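Local coordinates for protein polyketide synthase (Lyngbya majuscula 19L, PDB 3QIT) that acts as a decarboxylating thioesterase of the alpha/beta-hydrolase fold that forms the terminal alkene of curacin A, at residues 30-35 with 97-102; 128-133 with 251-256; 157-162 with 192-197. All coordinates share one frame; numbering follows the deposited sequence. Where two conformers were deposited one is given.

Interaction 1 (30-35 with 97-102); sequences LCIHGI and LLLVGH
The carbonyl oxygen of V100 is gripped twice from the neighbouring strand: I32 N donates to V100 O at 2.8 Å, tilted 15° from the carbonyl plane, while C31 CA sends a CA-H...O contact to the same V100 O at 3.2 Å. L30 O is held in the same way, by V100 N at 2.8 Å and by the CA-H of L99. Bonds from L30 N to L98 O and from H102 N to I32 O complete a parallel ladder. These are adjacent central strands of the alpha/beta-hydrolase sheet, 28-32 and 97-102. G101 opens a GxSxG sequence, probably the nucleophile elbow, and the turn at H33 and G34 begins the loop that in this family usually forms part of the oxyanion hole.

On one face L30 and L99 lie side by side and point the same way. With CG anti to the backbone N (chi1 180°), L99 brings its CD1 to 3.8 Å from L30 CG. Residues A109 and I112 of helix 104-115 pack on L99 as well. At the C-terminal ends of the strands a water bridges G34 N and H102 ND1, each at 2.8 Å; H102 NE2 is hydrogen-bonded to H269 O. H33 ND1 donates to G34 O almost exactly in its ring plane, and H33 NE2 bonds L61 N, which together fix the imidazole's rotation.

Interaction 2 (128-133 with 251-256); sequences LPLPAE and QQQKMT
The loop that leaves sheet strand 120-126 just beyond E127, probably the acid of a Ser-His-Glu triad, is held here against helix 247-256 of the alpha/beta-hydrolase fold. The central link is a side-chain to backbone hydrogen bond: the amide nitrogen Q253 NE2 donates to L128 O at 2.9 Å, with an N-H...O angle of 159°. The acceptor lies close to the plane of the Q253 amide, yet the donor stands well above the carbonyl plane of L128, 54° out of it. L128 O also bonds N245 ND2, so two amides converge on this carbonyl.

Q253 reaches the loop because its chain runs extended beyond CG. Its other amide atom, OE1, is hydrogen-bonded to Y238 OH, and with both ends occupied the amide is fixed in its rotation. Two leucines pack round it. L128 crosses the glutamine obliquely, its CD2 at 3.9 Å from Q253 CD, and its side chain also touches A106 and T110 of helix 104-115. L130 runs past Q253 in the opposite direction and sets its CG 3.5 Å from Q253 NE2.

CD1 of L130 also meets the preceding helical residue, at 3.9 Å from Q252 CB, with the two side chains at about a right angle. Q252 then bends at its second torsion (chi2 55°), carrying its amide away from the loop to donate from NE2 to T256 OG1, one turn further on, at 2.8 Å. The arrangement is that of an alpha/beta hydrolase in which the loop after a parallel central strand is tied, by a glutamine clamped between a backbone carbonyl and a tyrosine, to the helix that follows the neighbouring sheet strand 234-239.

Interaction 3 (157-162 with 192-197); sequences HPIFPD and PNQGGV
I159 lies crosswise over the type I' turn N193-G196 of the beta hairpin 190-193/196-199, at about a right angle to the side chains of both N193 and Q194. The hairpin belongs to the segment between sheet strands 120-126 and 234-239, where alpha/beta hydrolases commonly carry their lid. The two branches of I159 divide the work. CG2, anti to the backbone N, faces the turn backbone at 3.4 Å from N193 O, while CD1 reaches Q194 CB at 3.7 Å.

Next to it the backbones form a single antiparallel bridge, a hydrogen-bonded pair: F160 N donates to V197 O and V197 N to F160 O, both at 2.8 Å. G196 fits tightly beside this bridge, where G196 CA makes a CA-H...O contact with F160 O, CA to O 3.2 Å. F160 CB and V197 CG2 meet loosely at 4.1 Å, and the same CG2 of V197 reaches D162 O. The F160 ring turns to an edge-to-face meeting with W199 and packs on helix 163-173, whose N-cap residue is D162, with D162 OD1 hydrogen-bonded to T165 OG1.

At the exposed end the Q194 chain, extended beyond CG, donates from NE2 to OD1 of N193. A water gives one hydrogen bond to H157 O and another, 3.0 Å long, to the same OD1 of N193.

How the interactions relate
Interaction 1 lies in the middle of the central sheet, whereas interactions 2 and 3 tie down outlying parts on opposite sides of the chain's centre, their own centres 40 Å apart. Interaction 2 comes within about 6 Å of interaction 1 at their nearest atoms, without touching. Both border the probable catalytic centre: G101 and H102 lead into S103, L128 follows E127, and H102 packs against H269. Interaction 3 is more remote, about 11 Å from interaction 1 and 21 Å from interaction 2 between nearest atoms. Along the chain it is nested within the loop closed by 128-133 and 251-256, consistent with an inserted lid region above the core fold.

Interaction 1 (30-35 with 97-102)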
ATOM      1  N   LEU B  30     -12.401 -11.316 -19.351  1.00 13.78           N
ATOM      2  CA  LEU B  30     -12.110 -10.294 -18.343  1.00 15.25           C
ATOM      3  C   LEU B  30     -10.948  -9.428 -18.866  1.00 17.29           C
ATOM      4  O   LEU B  30      -9.863  -9.943 -19.128  1.00 17.51           O
ATOM      5  CB  LEU B  30     -11.772 -10.958 -17.008  1.00 15.89           C
ATOM      6  CG  LEU B  30     -11.288 -10.043 -15.859  1.00 15.94           C
ATOM      7  CD1 LEU B  30     -12.375  -9.029 -15.521  1.00 17.86           C
ATOM      8  CD2 LEU B  30     -11.002 -10.908 -14.652  1.00 15.31           C
ATOM      9  N   CYS B  31     -11.182  -8.118 -18.996  1.00 14.50           N
ATOM     10  CA  CYS B  31     -10.219  -7.180 -19.608  1.00 11.29           C
ATOM     11  C   CYS B  31      -9.783  -6.146 -18.555  1.00 12.76           C
ATOM     12  O   CYS B  31     -10.630  -5.522 -17.912  1.00 15.25           O
ATOM     13  CB  CYS B  31     -10.862  -6.397 -20.747  1.00 12.70           C
ATOM     14  SG  CYS B  31     -11.515  -7.475 -22.069  1.00 20.27           S
ATOM     15  N   ILE B  32      -8.471  -5.955 -18.427  1.00 13.53           N
ATOM     16  CA  ILE B  32      -7.901  -5.020 -17.445  0.50 11.70           C
ATOM     17  C   ILE B  32      -7.211  -3.871 -18.201  1.00 13.95           C
ATOM     18  O   ILE B  32      -6.201  -4.084 -18.924  1.00 14.29           O
ATOM     19  CB  ILE B  32      -6.870  -5.737 -16.493  0.50 11.15           C
ATOM     20  CG1 ILE B  32      -7.449  -7.047 -15.914  0.50 13.21           C
ATOM     21  CG2 ILE B  32      -6.406  -4.780 -15.363  0.50 12.65           C
ATOM     22  CD1 ILE B  32      -8.702  -6.868 -15.063  0.50 11.53           C
ATOM     23  N   HIS B  33      -7.767  -2.660 -18.066  1.00 13.98           N
ATOM     24  CA  HIS B  33      -7.207  -1.457 -18.710  1.00 12.76           C
ATOM     25  C   HIS B  33      -5.887  -1.000 -18.057  1.00 14.36           C
ATOM     26  O   HIS B  33      -5.519  -1.481 -17.014  1.00 14.80           O
ATOM     27  CB  HIS B  33      -8.234  -0.295 -18.706  1.00 12.35           C
ATOM     28  CG  HIS B  33      -8.555   0.258 -17.350  1.00 13.69           C
ATOM     29  ND1 HIS B  33      -7.714   1.137 -16.707  1.00 13.07           N
ATOM     30  CD2 HIS B  33      -9.612   0.074 -16.517  1.00 15.02           C
ATOM     31  CE1 HIS B  33      -8.238   1.481 -15.536  1.00 16.15           C
ATOM     32  NE2 HIS B  33      -9.385   0.850 -15.395  1.00 15.25           N
ATOM     33  N   GLY B  34      -5.192  -0.075 -18.717  1.00 15.77           N
ATOM     34  CA  GLY B  34      -3.936   0.466 -18.187  1.00 17.19           C
ATOM     35  C   GLY B  34      -4.141   1.786 -17.458  1.00 17.89           C
ATOM     36  O   GLY B  34      -5.269   2.275 -17.285  1.00 15.60           O
ATOM     37  N   ILE B  35      -3.028   2.384 -17.049  1.00 15.04           N
ATOM     38  CA  ILE B  35      -3.091   3.549 -16.174  1.00 13.33           C
ATOM     39  C   ILE B  35      -3.775   4.716 -16.879  1.00 15.65           C
ATOM     40  O   ILE B  35      -3.569   4.961 -18.074  1.00 19.00           O
ATOM     41  CB  ILE B  35      -1.653   3.938 -15.665  1.00 18.32           C
ATOM     42  CG1 ILE B  35      -1.729   4.856 -14.455  1.00 19.04           C
ATOM     43  CG2 ILE B  35      -0.811   4.578 -16.765  1.00 20.98           C
ATOM     44  CD1 ILE B  35      -2.186   4.176 -13.223  1.00 22.37           C
ATOM     45  N   LEU B  97     -11.622 -18.553 -17.374  1.00 21.08           N
ATOM     46  CA  LEU B  97     -12.035 -17.457 -18.250  1.00 21.48           C
ATOM     47  C   LEU B  97     -10.855 -16.950 -19.081  1.00 19.34           C
ATOM     48  O   LEU B  97      -9.698 -17.338 -18.856  1.00 21.28           O
ATOM     49  CB  LEU B  97     -12.664 -16.308 -17.433  1.00 23.67           C
ATOM     50  CG  LEU B  97     -11.954 -15.765 -16.180  1.00 20.71           C
ATOM     51  CD1 LEU B  97     -10.683 -14.978 -16.521  1.00 22.36           C
ATOM     52  CD2 LEU B  97     -12.892 -14.890 -15.402  1.00 22.22           C
ATOM     53  N   LEU B  98     -11.158 -16.089 -20.042  1.00 18.11           N
ATOM     54  CA  LEU B  98     -10.126 -15.473 -20.868  1.00 18.97           C
ATOM     55  C   LEU B  98      -9.755 -14.168 -20.188  1.00 16.75           C
ATOM     56  O   LEU B  98     -10.634 -13.371 -19.901  1.00 20.73           O
ATOM     57  CB  LEU B  98     -10.677 -15.224 -22.274  1.00 19.85           C
ATOM     58  CG  LEU B  98     -11.042 -16.482 -23.067  1.00 23.97           C
ATOM     59  CD1 LEU B  98     -11.824 -16.132 -24.339  1.00 28.73           C
ATOM     60  CD2 LEU B  98      -9.796 -17.328 -23.396  1.00 25.42           C
ATOM     61  N   LEU B  99      -8.470 -13.992 -19.872  1.00 14.06           N
ATOM     62  CA  LEU B  99      -7.999 -12.800 -19.171  1.00 14.08           C
ATOM     63  C   LEU B  99      -7.126 -11.989 -20.117  1.00 14.64           C
ATOM     64  O   LEU B  99      -6.139 -12.502 -20.625  1.00 17.00           O
ATOM     65  CB  LEU B  99      -7.188 -13.190 -17.928  1.00 17.02           C
ATOM     66  CG  LEU B  99      -6.621 -12.042 -17.082  1.00 15.31           C
ATOM     67  CD1 LEU B  99      -7.703 -11.074 -16.600  1.00 19.61           C
ATOM     68  CD2 LEU B  99      -5.866 -12.649 -15.898  1.00 18.00           C
ATOM     69  N   VAL B 100      -7.481 -10.719 -20.317  1.00 12.39           N
ATOM     70  CA  VAL B 100      -6.804  -9.860 -21.286  1.00 12.91           C
ATOM     71  C   VAL B 100      -6.374  -8.610 -20.517  1.00 17.26           C
ATOM     72  O   VAL B 100      -7.153  -8.070 -19.722  1.00 17.25           O
ATOM     73  CB  VAL B 100      -7.756  -9.429 -22.403  1.00 17.63           C
ATOM     74  CG1 VAL B 100      -6.975  -8.638 -23.480  1.00 20.01           C
ATOM     75  CG2 VAL B 100      -8.438 -10.670 -23.016  1.00 19.37           C
ATOM     76  N   GLY B 101      -5.155  -8.139 -20.735  1.00 13.58           N
ATOM     77  CA  GLY B 101      -4.696  -6.914 -20.043  1.00 13.14           C
ATOM     78  C   GLY B 101      -3.894  -6.089 -21.002  1.00 16.37           C
ATOM     79  O   GLY B 101      -3.245  -6.649 -21.883  1.00 15.76           O
ATOM     80  N   HIS B 102      -3.943  -4.766 -20.849  1.00 12.39           N
ATOM     81  CA  HIS B 102      -3.182  -3.857 -21.709  1.00 12.62           C
ATOM     82  C   HIS B 102      -2.207  -3.020 -20.866  1.00 16.77           C
ATOM     83  O   HIS B 102      -2.627  -2.356 -19.909  1.00 15.99           O
ATOM     84  CB  HIS B 102      -4.105  -2.882 -22.430  1.00 15.78           C
ATOM     85  CG  HIS B 102      -3.361  -1.843 -23.209  1.00 17.75           C
ATOM     86  ND1 HIS B 102      -3.344  -0.511 -22.855  1.00 20.84           N
ATOM     87  CD2 HIS B 102      -2.586  -1.950 -24.312  1.00 17.76           C
ATOM     88  CE1 HIS B 102      -2.594   0.160 -23.716  1.00 17.71           C
ATOM     89  NE2 HIS B 102      -2.111  -0.688 -24.600  1.00 20.27           N
TER
HETATM   90  O   HOH W   1      -5.534   0.574 -21.457  1.00 30.26           O

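Interaction 2 (128-133 with 251-256)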
ATOM      1  N   LEU B 128       2.850  -5.847 -22.970  1.00 19.63           N
ATOM      2  CA  LEU B 128       3.376  -6.104 -21.641  1.00 20.58           C
ATOM      3  C   LEU B 128       4.668  -5.334 -21.449  1.00 19.31           C
ATOM      4  O   LEU B 128       5.581  -5.471 -22.242  1.00 20.87           O
ATOM      5  CB  LEU B 128       3.639  -7.611 -21.473  1.00 19.23           C
ATOM      6  CG  LEU B 128       4.199  -8.003 -20.105  1.00 18.95           C
ATOM      7  CD1 LEU B 128       3.089  -7.987 -19.030  1.00 22.33           C
ATOM      8  CD2 LEU B 128       4.889  -9.373 -20.204  1.00 18.30           C
ATOM      9  N   PRO B 129       4.733  -4.489 -20.399  1.00 17.72           N
ATOM     10  CA  PRO B 129       6.013  -3.796 -20.149  1.00 24.72           C
ATOM     11  C   PRO B 129       6.982  -4.658 -19.340  1.00 27.38           C
ATOM     12  O   PRO B 129       6.602  -5.695 -18.797  1.00 26.76           O
ATOM     13  CB  PRO B 129       5.591  -2.545 -19.361  1.00 24.60           C
ATOM     14  CG  PRO B 129       4.199  -2.826 -18.831  1.00 28.95           C
ATOM     15  CD  PRO B 129       3.653  -4.076 -19.485  1.00 24.55           C
ATOM     16  N   LEU B 130       8.243  -4.247 -19.289  1.00 28.88           N
ATOM     17  CA  LEU B 130       9.182  -4.849 -18.362  1.00 25.66           C
ATOM     18  C   LEU B 130       9.730  -3.694 -17.535  1.00 32.96           C
ATOM     19  O   LEU B 130       9.957  -2.607 -18.086  1.00 33.91           O
ATOM     20  CB  LEU B 130      10.326  -5.538 -19.103  1.00 31.54           C
ATOM     21  CG  LEU B 130      10.151  -6.945 -19.675  1.00 34.34           C
ATOM     22  CD1 LEU B 130      11.509  -7.462 -20.189  1.00 35.21           C
ATOM     23  CD2 LEU B 130       9.566  -7.899 -18.639  1.00 35.38           C
ATOM     24  N   PRO B 131       9.916  -3.917 -16.224  1.00 30.22           N
ATOM     25  CA  PRO B 131      10.604  -2.933 -15.380  1.00 34.34           C
ATOM     26  C   PRO B 131      12.025  -2.687 -15.866  1.00 34.81           C
ATOM     27  O   PRO B 131      12.717  -3.626 -16.291  1.00 34.06           O
ATOM     28  CB  PRO B 131      10.636  -3.612 -14.007  1.00 35.19           C
ATOM     29  CG  PRO B 131       9.544  -4.613 -14.035  1.00 34.04           C
ATOM     30  CD  PRO B 131       9.488  -5.097 -15.449  1.00 28.63           C
ATOM     31  N   ALA B 132      12.463  -1.431 -15.811  1.00 42.49           N
ATOM     32  CA  ALA B 132      13.834  -1.084 -16.194  1.00 47.54           C
ATOM     33  C   ALA B 132      14.851  -1.719 -15.242  1.00 45.45           C
ATOM     34  O   ALA B 132      14.560  -1.936 -14.058  1.00 45.85           O
ATOM     35  CB  ALA B 132      14.011   0.429 -16.229  1.00 49.43           C
ATOM     36  N   GLU B 133      16.025  -2.042 -15.777  1.00 49.74           N
ATOM     37  CA  GLU B 133      17.165  -2.432 -14.966  1.00 51.75           C
ATOM     38  C   GLU B 133      17.527  -1.201 -14.137  1.00 50.92           C
ATOM     39  O   GLU B 133      17.842  -0.149 -14.696  1.00 51.53           O
ATOM     40  CB  GLU B 133      18.333  -2.860 -15.867  1.00 58.42           C
ATOM     41  CG  GLU B 133      19.573  -3.379 -15.138  1.00 62.99           C
ATOM     42  CD  GLU B 133      19.394  -4.779 -14.567  1.00 67.06           C
ATOM     43  OE1 GLU B 133      18.784  -5.638 -15.240  1.00 67.55           O
ATOM     44  OE2 GLU B 133      19.877  -5.023 -13.440  1.00 69.35           O
ATOM     45  N   GLN B 251      13.085  -9.723 -26.774  1.00 29.41           N
ATOM     46  CA  GLN B 251      13.921 -10.908 -26.628  1.00 31.98           C
ATOM     47  C   GLN B 251      13.835 -11.475 -25.211  1.00 33.79           C
ATOM     48  O   GLN B 251      13.677 -12.692 -25.025  1.00 27.58           O
ATOM     49  CB  GLN B 251      15.373 -10.596 -27.019  1.00 37.99           C
ATOM     50  CG  GLN B 251      16.303 -11.810 -27.106  1.00 47.65           C
ATOM     51  CD  GLN B 251      15.842 -12.880 -28.097  1.00 52.63           C
ATOM     52  OE1 GLN B 251      16.050 -14.078 -27.869  1.00 55.96           O
ATOM     53  NE2 GLN B 251      15.223 -12.455 -29.202  1.00 55.13           N
ATOM     54  N   GLN B 252      13.942 -10.596 -24.213  1.00 32.50           N
ATOM     55  CA  GLN B 252      13.844 -11.028 -22.828  1.00 33.57           C
ATOM     56  C   GLN B 252      12.523 -11.714 -22.524  1.00 28.17           C
ATOM     57  O   GLN B 252      12.516 -12.775 -21.898  1.00 28.34           O
ATOM     58  CB  GLN B 252      14.072  -9.865 -21.858  1.00 33.83           C
ATOM     59  CG  GLN B 252      14.238 -10.316 -20.412  1.00 40.45           C
ATOM     60  CD  GLN B 252      15.340 -11.350 -20.233  1.00 44.07           C
ATOM     61  OE1 GLN B 252      16.516 -11.072 -20.470  1.00 48.74           O
ATOM     62  NE2 GLN B 252      14.962 -12.550 -19.805  1.00 45.14           N
ATOM     63  N   GLN B 253      11.409 -11.119 -22.963  1.00 25.62           N
ATOM     64  CA  GLN B 253      10.093 -11.731 -22.747  1.00 24.45           C
ATOM     65  C   GLN B 253       9.977 -13.104 -23.397  1.00 24.92           C
ATOM     66  O   GLN B 253       9.438 -14.037 -22.793  1.00 26.00           O
ATOM     67  CB  GLN B 253       8.958 -10.805 -23.210  1.00 23.16           C
ATOM     68  CG  GLN B 253       8.777  -9.607 -22.254  1.00 26.11           C
ATOM     69  CD  GLN B 253       7.772  -8.574 -22.760  1.00 27.86           C
ATOM     70  OE1 GLN B 253       7.061  -8.806 -23.724  1.00 35.36           O
ATOM     71  NE2 GLN B 253       7.708  -7.434 -22.091  1.00 26.86           N
ATOM     72  N   LYS B 254      10.523 -13.227 -24.607  1.00 23.91           N
ATOM     73  CA  LYS B 254      10.474 -14.488 -25.351  1.00 28.37           C
ATOM     74  C   LYS B 254      11.310 -15.573 -24.662  1.00 32.20           C
ATOM     75  O   LYS B 254      10.877 -16.728 -24.570  1.00 32.47           O
ATOM     76  CB  LYS B 254      10.944 -14.278 -26.795  1.00 29.67           C
ATOM     77  CG  LYS B 254      11.122 -15.570 -27.585  1.00 37.36           C
ATOM     78  CD  LYS B 254      11.449 -15.315 -29.043  1.00 40.20           C
ATOM     79  CE  LYS B 254      12.739 -14.542 -29.222  1.00 46.82           C
ATOM     80  NZ  LYS B 254      13.055 -14.293 -30.665  1.00 52.84           N
ATOM     81  N   MET B 255      12.489 -15.186 -24.164  1.00 32.08           N
ATOM     82  CA  MET B 255      13.417 -16.098 -23.466  1.00 38.56           C
ATOM     83  C   MET B 255      12.853 -16.573 -22.129  1.00 37.59           C
ATOM     84  O   MET B 255      13.070 -17.712 -21.709  1.00 36.55           O
ATOM     85  CB  MET B 255      14.765 -15.411 -23.216  1.00 42.13           C
ATOM     86  CG  MET B 255      15.603 -15.143 -24.455  1.00 54.84           C
ATOM     87  SD  MET B 255      16.933 -13.973 -24.080  1.00 68.76           S
ATOM     88  CE  MET B 255      18.174 -14.427 -25.291  1.00 65.80           C
ATOM     89  N   THR B 256      12.149 -15.678 -21.448  1.00 30.16           N
ATOM     90  CA  THR B 256      11.585 -15.979 -20.151  1.00 32.42           C
ATOM     91  C   THR B 256      10.332 -16.836 -20.237  1.00 32.49           C
ATOM     92  O   THR B 256      10.181 -17.789 -19.473  1.00 38.99           O
ATOM     93  CB  THR B 256      11.328 -14.671 -19.395  1.00 32.07           C
ATOM     94  OG1 THR B 256      12.591 -14.010 -19.229  1.00 30.81           O
ATOM     95  CG2 THR B 256      10.711 -14.937 -18.039  1.00 33.38           C
TER

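Interaction 3 (157-162 with 192-197)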
ATOM      1  N   HIS B 157      -6.652  18.838 -11.266  1.00 16.82           N
ATOM      2  CA  HIS B 157      -6.786  18.620 -12.705  1.00 16.79           C
ATOM      3  C   HIS B 157      -6.966  19.972 -13.405  1.00 16.71           C
ATOM      4  O   HIS B 157      -7.458  20.936 -12.798  1.00 18.92           O
ATOM      5  CB  HIS B 157      -8.081  17.851 -12.987  1.00 18.16           C
ATOM      6  CG  HIS B 157      -8.007  16.385 -12.693  1.00 16.29           C
ATOM      7  ND1 HIS B 157      -7.104  15.550 -13.312  1.00 17.94           N
ATOM      8  CD2 HIS B 157      -8.786  15.592 -11.913  1.00 16.39           C
ATOM      9  CE1 HIS B 157      -7.315  14.306 -12.920  1.00 16.94           C
ATOM     10  NE2 HIS B 157      -8.320  14.306 -12.059  1.00 14.14           N
ATOM     11  N   PRO B 158      -6.595  20.034 -14.698  1.00 18.53           N
ATOM     12  CA  PRO B 158      -6.924  21.203 -15.504  1.00 19.72           C
ATOM     13  C   PRO B 158      -8.433  21.321 -15.689  1.00 21.93           C
ATOM     14  O   PRO B 158      -9.164  20.309 -15.657  1.00 21.05           O
ATOM     15  CB  PRO B 158      -6.252  20.907 -16.857  1.00 22.40           C
ATOM     16  CG  PRO B 158      -6.076  19.433 -16.893  1.00 25.74           C
ATOM     17  CD  PRO B 158      -5.821  19.035 -15.456  1.00 21.37           C
ATOM     18  N   ILE B 159      -8.882  22.553 -15.862  1.00 19.54           N
ATOM     19  CA  ILE B 159     -10.292  22.835 -16.116  1.00 20.16           C
ATOM     20  C   ILE B 159     -10.419  23.095 -17.613  1.00 23.47           C
ATOM     21  O   ILE B 159      -9.878  24.081 -18.107  1.00 22.77           O
ATOM     22  CB  ILE B 159     -10.741  24.074 -15.342  1.00 25.28           C
ATOM     23  CG1 ILE B 159     -10.462  23.916 -13.840  1.00 25.82           C
ATOM     24  CG2 ILE B 159     -12.217  24.350 -15.622  1.00 23.28           C
ATOM     25  CD1 ILE B 159     -10.005  25.198 -13.156  1.00 28.63           C
ATOM     26  N   PHE B 160     -11.116  22.205 -18.325  1.00 20.79           N
ATOM     27  CA  PHE B 160     -11.360  22.348 -19.756  1.00 19.83           C
ATOM     28  C   PHE B 160     -12.640  23.151 -19.914  1.00 25.09           C
ATOM     29  O   PHE B 160     -13.524  23.103 -19.046  1.00 23.21           O
ATOM     30  CB  PHE B 160     -11.563  20.996 -20.459  1.00 22.08           C
ATOM     31  CG  PHE B 160     -10.428  20.028 -20.294  1.00 21.25           C
ATOM     32  CD1 PHE B 160      -9.241  20.196 -21.013  1.00 24.43           C
ATOM     33  CD2 PHE B 160     -10.576  18.907 -19.492  1.00 19.30           C
ATOM     34  CE1 PHE B 160      -8.176  19.280 -20.884  1.00 25.26           C
ATOM     35  CE2 PHE B 160      -9.511  17.976 -19.364  1.00 22.52           C
ATOM     36  CZ  PHE B 160      -8.318  18.175 -20.042  1.00 17.61           C
ATOM     37  N   PRO B 161     -12.744  23.901 -21.008  1.00 24.11           N
ATOM     38  CA  PRO B 161     -13.971  24.676 -21.202  1.00 24.95           C
ATOM     39  C   PRO B 161     -15.205  23.813 -21.487  1.00 26.57           C
ATOM     40  O   PRO B 161     -16.324  24.249 -21.201  1.00 26.99           O
ATOM     41  CB  PRO B 161     -13.646  25.561 -22.408  1.00 30.36           C
ATOM     42  CG  PRO B 161     -12.510  24.930 -23.086  1.00 31.02           C
ATOM     43  CD  PRO B 161     -11.709  24.246 -22.002  1.00 29.19           C
ATOM     44  N   ASP B 162     -14.999  22.622 -22.057  1.00 25.40           N
ATOM     45  CA  ASP B 162     -16.095  21.707 -22.417  1.00 26.89           C
ATOM     46  C   ASP B 162     -15.613  20.271 -22.641  1.00 24.42           C
ATOM     47  O   ASP B 162     -14.408  20.003 -22.661  1.00 22.18           O
ATOM     48  CB  ASP B 162     -16.864  22.212 -23.660  1.00 24.33           C
ATOM     49  CG  ASP B 162     -15.960  22.504 -24.845  1.00 31.06           C
ATOM     50  OD1 ASP B 162     -14.948  21.807 -25.034  1.00 27.11           O
ATOM     51  OD2 ASP B 162     -16.262  23.449 -25.605  1.00 34.64           O
ATOM     52  N   PRO B 192     -18.391  18.662 -14.042  1.00 25.35           N
ATOM     53  CA  PRO B 192     -18.278  20.122 -13.893  1.00 22.94           C
ATOM     54  C   PRO B 192     -17.367  20.515 -12.724  1.00 26.00           C
ATOM     55  O   PRO B 192     -17.388  19.866 -11.662  1.00 25.39           O
ATOM     56  CB  PRO B 192     -19.718  20.571 -13.614  1.00 26.94           C
ATOM     57  CG  PRO B 192     -20.603  19.445 -14.137  1.00 26.93           C
ATOM     58  CD  PRO B 192     -19.785  18.188 -13.891  1.00 27.75           C
ATOM     59  N   ASN B 193     -16.582  21.567 -12.928  1.00 25.18           N
ATOM     60  CA  ASN B 193     -15.698  22.096 -11.908  1.00 23.93           C
ATOM     61  C   ASN B 193     -15.194  23.478 -12.284  1.00 26.11           C
ATOM     62  O   ASN B 193     -14.724  23.693 -13.412  1.00 23.90           O
ATOM     63  CB  ASN B 193     -14.496  21.169 -11.720  1.00 23.03           C
ATOM     64  CG  ASN B 193     -13.507  21.678 -10.676  1.00 26.33           C
ATOM     65  OD1 ASN B 193     -12.427  22.163 -11.015  1.00 26.39           O
ATOM     66  ND2 ASN B 193     -13.867  21.551  -9.409  1.00 26.80           N
ATOM     67  N   GLN B 194     -15.300  24.409 -11.337  1.00 26.86           N
ATOM     68  CA  GLN B 194     -14.682  25.739 -11.468  1.00 30.45           C
ATOM     69  C   GLN B 194     -14.978  26.437 -12.807  1.00 35.22           C
ATOM     70  O   GLN B 194     -14.102  27.079 -13.393  1.00 36.10           O
ATOM     71  CB  GLN B 194     -13.170  25.651 -11.204  1.00 33.28           C
ATOM     72  CG  GLN B 194     -12.811  25.278  -9.765  1.00 35.12           C
ATOM     73  CD  GLN B 194     -11.315  25.297  -9.501  1.00 35.89           C
ATOM     74  OE1 GLN B 194     -10.727  26.347  -9.221  1.00 36.47           O
ATOM     75  NE2 GLN B 194     -10.696  24.131  -9.568  1.00 30.11           N
ATOM     76  N   GLY B 195     -16.216  26.306 -13.285  1.00 34.63           N
ATOM     77  CA  GLY B 195     -16.629  26.957 -14.523  1.00 35.55           C
ATOM     78  C   GLY B 195     -16.518  26.188 -15.829  1.00 36.92           C
ATOM     79  O   GLY B 195     -17.032  26.627 -16.853  1.00 38.93           O
ATOM     80  N   GLY B 196     -15.833  25.048 -15.812  1.00 29.51           N
ATOM     81  CA  GLY B 196     -15.748  24.195 -16.990  1.00 26.42           C
ATOM     82  C   GLY B 196     -15.927  22.754 -16.564  1.00 23.80           C
ATOM     83  O   GLY B 196     -16.781  22.454 -15.724  1.00 26.29           O
ATOM     84  N   VAL B 197     -15.111  21.858 -17.116  1.00 23.55           N
ATOM     85  CA  VAL B 197     -15.165  20.442 -16.707  1.00 19.23           C
ATOM     86  C   VAL B 197     -13.751  19.942 -16.455  1.00 18.12           C
ATOM     87  O   VAL B 197     -12.804  20.437 -17.049  1.00 21.18           O
ATOM     88  CB  VAL B 197     -15.877  19.524 -17.735  1.00 20.87           C
ATOM     89  CG1 VAL B 197     -17.303  20.019 -17.981  1.00 26.56           C
ATOM     90  CG2 VAL B 197     -15.088  19.434 -19.065  1.00 20.97           C
TER
HETATM   91  O   HOH W   2      -9.659  21.076 -11.356  1.00 26.94           O